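Long-range contact in GMP reductase (Trypanosoma brucei brucei, PDB 6JIG), which probably catalyses the irreversible NADPH-dependent deamination of GMP to IMP and carries a CBS domain for allosteric regulation: residues A[359-371]-A[463-475]. The protein carries 1 engineered substitution. Numbering follows the deposited sequence.
Sequences DISKAIGAGADTV and IEEMQRRTRFVRM
Thr470 packs against Gly365 at the end of a TIM-barrel helix, where helix 463-469 crosses helix 359-365 at 78° and the bare glycine leaves a hollow. Thr470 fills it with its whole branch: OG1 lies 3.6 Å from Gly365 CA, and CG2 also sits over one face of the Phe472 ring, toward its rim. That ring comes in beside the glycine edge-on, CZ leading, and meets the backbone at Lys362 O and Ala366 N, with CZ 3.5 Å from Lys362 O. On the other side of the glycine from the ring, Met466 sets off with CG anti to its backbone N (chi1 -177°), passes Ile364 CG2 with that CG at 3.8 Å, then bends so that CE reaches Ser361 O. Ile463 CG2 borders the same methyl of Ile364, and Leu451 of helix 440-457 packs on Ile364 as well. Alongside the Schellman turn at Gly367, which leads into barrel strand 370-373, lies the extended Gln467, CG 3.2 Å from Ile364 O in the last helical turn. Its amide nitrogen grips the chain just after the turn through two bonds in the amide plane: NE2 to Ala368 O, and a nearly straight one (174°) from NE2 to Asp369 OD1, 3.1 Å away and met from above the carboxylate plane, while Asp369 OD2 takes Cys348 N.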
loop_
_atom_site.group_PDB
_atom_site.type_symbol
_atom_site.label_atom_id
_atom_site.label_comp_id
_atom_site.label_asym_id
_atom_site.label_seq_id
_atom_site.Cartn_x
_atom_site.Cartn_y
_atom_site.Cartn_z
ATOM N N ASP A 359 -10.839 25.714 13.481
ATOM C CA ASP A 359 -11.097 26.592 12.339
ATOM C C ASP A 359 -12.251 27.550 12.616
ATOM O O ASP A 359 -12.245 28.703 12.154
ATOM C CB ASP A 359 -11.415 25.760 11.099
ATOM C CG ASP A 359 -10.274 24.867 10.678
ATOM O OD1 ASP A 359 -9.123 25.152 11.067
ATOM O OD2 ASP A 359 -10.538 23.879 9.950
ATOM N N ILE A 360 -13.251 27.090 13.354
ATOM C CA ILE A 360 -14.357 27.966 13.734
ATOM C C ILE A 360 -13.856 29.121 14.593
ATOM O O ILE A 360 -14.234 30.283 14.379
ATOM C CB ILE A 360 -15.452 27.150 14.446
ATOM C CG1 ILE A 360 -16.039 26.117 13.479
ATOM C CG2 ILE A 360 -16.541 28.090 14.997
ATOM C CD1 ILE A 360 -17.094 25.195 14.114
ATOM N N SER A 361 -12.994 28.829 15.581
ATOM C CA SER A 361 -12.400 29.911 16.366
ATOM C C SER A 361 -11.669 30.904 15.472
ATOM O O SER A 361 -11.751 32.119 15.683
ATOM C CB SER A 361 -11.435 29.363 17.423
ATOM O OG SER A 361 -12.026 28.363 18.249
ATOM N N LYS A 362 -10.922 30.409 14.483
ATOM C CA LYS A 362 -10.203 31.325 13.606
ATOM C C LYS A 362 -11.166 32.173 12.785
ATOM O O LYS A 362 -10.937 33.371 12.591
ATOM C CB LYS A 362 -9.262 30.543 12.679
ATOM C CG LYS A 362 -8.200 29.741 13.437
ATOM C CD LYS A 362 -7.336 28.873 12.472
ATOM C CE LYS A 362 -6.530 27.837 13.250
ATOM N NZ LYS A 362 -5.629 27.049 12.323
ATOM N N ALA A 363 -12.228 31.559 12.264
ATOM C CA ALA A 363 -13.180 32.308 11.449
ATOM C C ALA A 363 -13.824 33.437 12.254
ATOM O O ALA A 363 -13.909 34.579 11.787
ATOM C CB ALA A 363 -14.240 31.359 10.892
ATOM N N ILE A 364 -14.271 33.133 13.475
ATOM C CA ILE A 364 -14.843 34.164 14.348
ATOM C C ILE A 364 -13.788 35.209 14.698
ATOM O O ILE A 364 -14.052 36.417 14.665
ATOM C CB ILE A 364 -15.436 33.531 15.627
ATOM C CG1 ILE A 364 -16.472 32.458 15.294
ATOM C CG2 ILE A 364 -16.038 34.608 16.516
ATOM C CD1 ILE A 364 -17.654 32.967 14.473
ATOM N N GLY A 365 -12.576 34.763 15.047
ATOM C CA GLY A 365 -11.487 35.701 15.286
ATOM C C GLY A 365 -11.162 36.596 14.105
ATOM O O GLY A 365 -10.737 37.744 14.288
ATOM N N ALA A 366 -11.347 36.100 12.880
ATOM C CA ALA A 366 -11.121 36.929 11.704
ATOM C C ALA A 366 -12.299 37.862 11.398
ATOM O O ALA A 366 -12.261 38.581 10.393
ATOM C CB ALA A 366 -10.833 36.043 10.483
ATOM N N GLY A 367 -13.339 37.875 12.226
ATOM C CA GLY A 367 -14.441 38.815 12.061
ATOM C C GLY A 367 -15.783 38.201 11.725
ATOM O O GLY A 367 -16.777 38.939 11.706
ATOM N N ALA A 368 -15.872 36.901 11.427
ATOM C CA ALA A 368 -17.176 36.333 11.075
ATOM C C ALA A 368 -18.107 36.310 12.279
ATOM O O ALA A 368 -17.676 36.083 13.408
ATOM C CB ALA A 368 -17.039 34.908 10.543
ATOM N N ASP A 369 -19.409 36.515 12.024
ATOM C CA ASP A 369 -20.399 36.361 13.091
ATOM C C ASP A 369 -20.913 34.940 13.226
ATOM O O ASP A 369 -21.257 34.518 14.342
ATOM C CB ASP A 369 -21.577 37.325 12.864
ATOM C CG ASP A 369 -21.108 38.752 12.787
ATOM O OD1 ASP A 369 -20.754 39.298 13.842
ATOM O OD2 ASP A 369 -20.968 39.279 11.663
ATOM N N THR A 370 -20.980 34.199 12.126
ATOM C CA THR A 370 -21.362 32.796 12.142
ATOM C C THR A 370 -20.467 32.034 11.171
ATOM O O THR A 370 -19.772 32.623 10.337
ATOM C CB THR A 370 -22.822 32.570 11.715
ATOM O OG1 THR A 370 -23.024 33.136 10.414
ATOM C CG2 THR A 370 -23.817 33.185 12.723
ATOM N N VAL A 371 -20.525 30.710 11.269
ATOM C CA VAL A 371 -19.904 29.821 10.285
ATOM C C VAL A 371 -20.989 28.939 9.685
ATOM O O VAL A 371 -21.977 28.601 10.347
ATOM C CB VAL A 371 -18.790 28.946 10.906
ATOM C CG1 VAL A 371 -17.630 29.817 11.421
ATOM C CG2 VAL A 371 -19.345 28.087 12.032
ATOM N N ILE A 463 -18.655 36.949 21.606
ATOM C CA ILE A 463 -18.274 36.900 20.190
ATOM C C ILE A 463 -17.633 38.219 19.765
ATOM O O ILE A 463 -16.611 38.233 19.068
ATOM C CB ILE A 463 -19.502 36.558 19.318
ATOM C CG1 ILE A 463 -20.034 35.168 19.656
ATOM C CG2 ILE A 463 -19.173 36.670 17.805
ATOM C CD1 ILE A 463 -19.049 34.045 19.408
ATOM N N GLU A 464 -18.230 39.356 20.165
ATOM C CA GLU A 464 -17.650 40.653 19.799
ATOM C C GLU A 464 -16.256 40.828 20.389
ATOM O O GLU A 464 -15.379 41.434 19.757
ATOM C CB GLU A 464 -18.550 41.810 20.252
ATOM N N GLU A 465 -16.043 40.349 21.614
ATOM C CA GLU A 465 -14.700 40.397 22.191
ATOM C C GLU A 465 -13.741 39.486 21.431
ATOM O O GLU A 465 -12.563 39.819 21.255
ATOM C CB GLU A 465 -14.739 39.994 23.664
ATOM C CG GLU A 465 -15.241 41.082 24.601
ATOM C CD GLU A 465 -15.260 40.637 26.061
ATOM O OE1 GLU A 465 -14.496 39.708 26.423
ATOM O OE2 GLU A 465 -16.034 41.228 26.851
ATOM N N MET A 466 -14.220 38.318 20.999
ATOM C CA MET A 466 -13.382 37.424 20.202
ATOM C C MET A 466 -12.944 38.105 18.913
ATOM O O MET A 466 -11.775 38.017 18.512
ATOM C CB MET A 466 -14.149 36.130 19.906
ATOM C CG MET A 466 -13.343 35.077 19.146
ATOM S SD MET A 466 -11.917 34.537 20.093
ATOM C CE MET A 466 -11.336 33.167 19.079
ATOM N N GLN A 467 -13.865 38.804 18.256
ATOM C CA GLN A 467 -13.535 39.487 17.009
ATOM C C GLN A 467 -12.578 40.646 17.248
ATOM O O GLN A 467 -11.688 40.897 16.432
ATOM C CB GLN A 467 -14.818 39.972 16.335
ATOM C CG GLN A 467 -15.758 38.835 15.962
ATOM C CD GLN A 467 -17.143 39.331 15.616
ATOM O OE1 GLN A 467 -17.559 40.405 16.054
ATOM N NE2 GLN A 467 -17.871 38.544 14.841
ATOM N N ARG A 468 -12.725 41.354 18.372
ATOM C CA ARG A 468 -11.864 42.510 18.616
ATOM C C ARG A 468 -10.482 42.103 19.124
ATOM O O ARG A 468 -9.480 42.723 18.755
ATOM C CB ARG A 468 -12.522 43.465 19.619
ATOM N N ARG A 469 -10.403 41.062 19.944
ATOM C CA ARG A 469 -9.171 40.751 20.660
ATOM C C ARG A 469 -8.262 39.768 19.930
ATOM O O ARG A 469 -7.063 39.724 20.222
ATOM C CB ARG A 469 -9.496 40.193 22.046
ATOM C CG ARG A 469 -9.919 41.282 23.012
ATOM C CD ARG A 469 -10.550 40.768 24.294
ATOM N NE ARG A 469 -11.242 41.893 24.936
ATOM C CZ ARG A 469 -11.945 41.828 26.062
ATOM N NH1 ARG A 469 -12.067 40.679 26.708
ATOM N NH2 ARG A 469 -12.533 42.920 26.540
ATOM N N THR A 470 -8.790 38.978 19.003
ATOM C CA THR A 470 -7.980 37.926 18.404
ATOM C C THR A 470 -6.833 38.514 17.589
ATOM O O THR A 470 -6.995 39.493 16.854
ATOM C CB THR A 470 -8.847 37.009 17.538
ATOM O OG1 THR A 470 -9.673 36.213 18.397
ATOM C CG2 THR A 470 -7.974 36.057 16.698
ATOM N N ARG A 471 -5.659 37.924 17.763
ATOM C CA ARG A 471 -4.472 38.215 16.976
ATOM C C ARG A 471 -3.959 36.902 16.418
ATOM O O ARG A 471 -3.984 35.882 17.108
ATOM C CB ARG A 471 -3.372 38.880 17.817
ATOM C CG ARG A 471 -3.815 40.168 18.500
ATOM C CD ARG A 471 -4.078 41.280 17.482
ATOM N NE ARG A 471 -4.418 42.530 18.155
ATOM C CZ ARG A 471 -5.664 42.949 18.364
ATOM N NH1 ARG A 471 -6.693 42.231 17.929
ATOM N NH2 ARG A 471 -5.883 44.092 19.001
ATOM N N PHE A 472 -3.500 36.925 15.176
ATOM C CA PHE A 472 -3.026 35.725 14.509
ATOM C C PHE A 472 -1.509 35.749 14.352
ATOM O O PHE A 472 -0.888 36.814 14.288
ATOM C CB PHE A 472 -3.644 35.579 13.115
ATOM C CG PHE A 472 -5.138 35.343 13.129
ATOM C CD1 PHE A 472 -5.653 34.124 13.535
ATOM C CD2 PHE A 472 -6.009 36.334 12.719
ATOM C CE1 PHE A 472 -7.024 33.892 13.528
ATOM C CE2 PHE A 472 -7.381 36.117 12.710
ATOM C CZ PHE A 472 -7.886 34.895 13.116
ATOM N N VAL A 473 -0.937 34.555 14.256
ATOM C CA VAL A 473 0.442 34.360 13.810
ATOM C C VAL A 473 0.428 33.356 12.668
ATOM O O VAL A 473 -0.294 32.352 12.713
ATOM C CB VAL A 473 1.356 33.901 14.976
ATOM C CG1 VAL A 473 0.805 32.644 15.671
ATOM C CG2 VAL A 473 2.785 33.669 14.492
ATOM N N ARG A 474 1.199 33.649 11.623
ATOM C CA ARG A 474 1.267 32.797 10.446
ATOM C C ARG A 474 2.245 31.653 10.686
ATOM O O ARG A 474 3.253 31.823 11.373
ATOM C CB ARG A 474 1.691 33.654 9.254
ATOM C CG ARG A 474 1.856 32.932 7.961
ATOM C CD ARG A 474 1.799 33.944 6.842
ATOM N NE ARG A 474 2.239 33.359 5.591
ATOM C CZ ARG A 474 2.542 34.089 4.532
ATOM N NH1 ARG A 474 2.453 35.417 4.614
ATOM N NH2 ARG A 474 2.935 33.499 3.415
ATOM N N MET A 475 1.921 30.462 10.182
ATOM C CA MET A 475 2.836 29.333 10.298
ATOM C C MET A 475 3.193 28.805 8.915
ATOM O O MET A 475 2.424 28.952 7.958
ATOM C CB MET A 475 2.262 28.197 11.191
ATOM C CG MET A 475 0.811 27.815 10.958
ATOM S SD MET A 475 0.324 26.426 12.029
ATOM C CE MET A 475 -1.432 26.324 11.667
#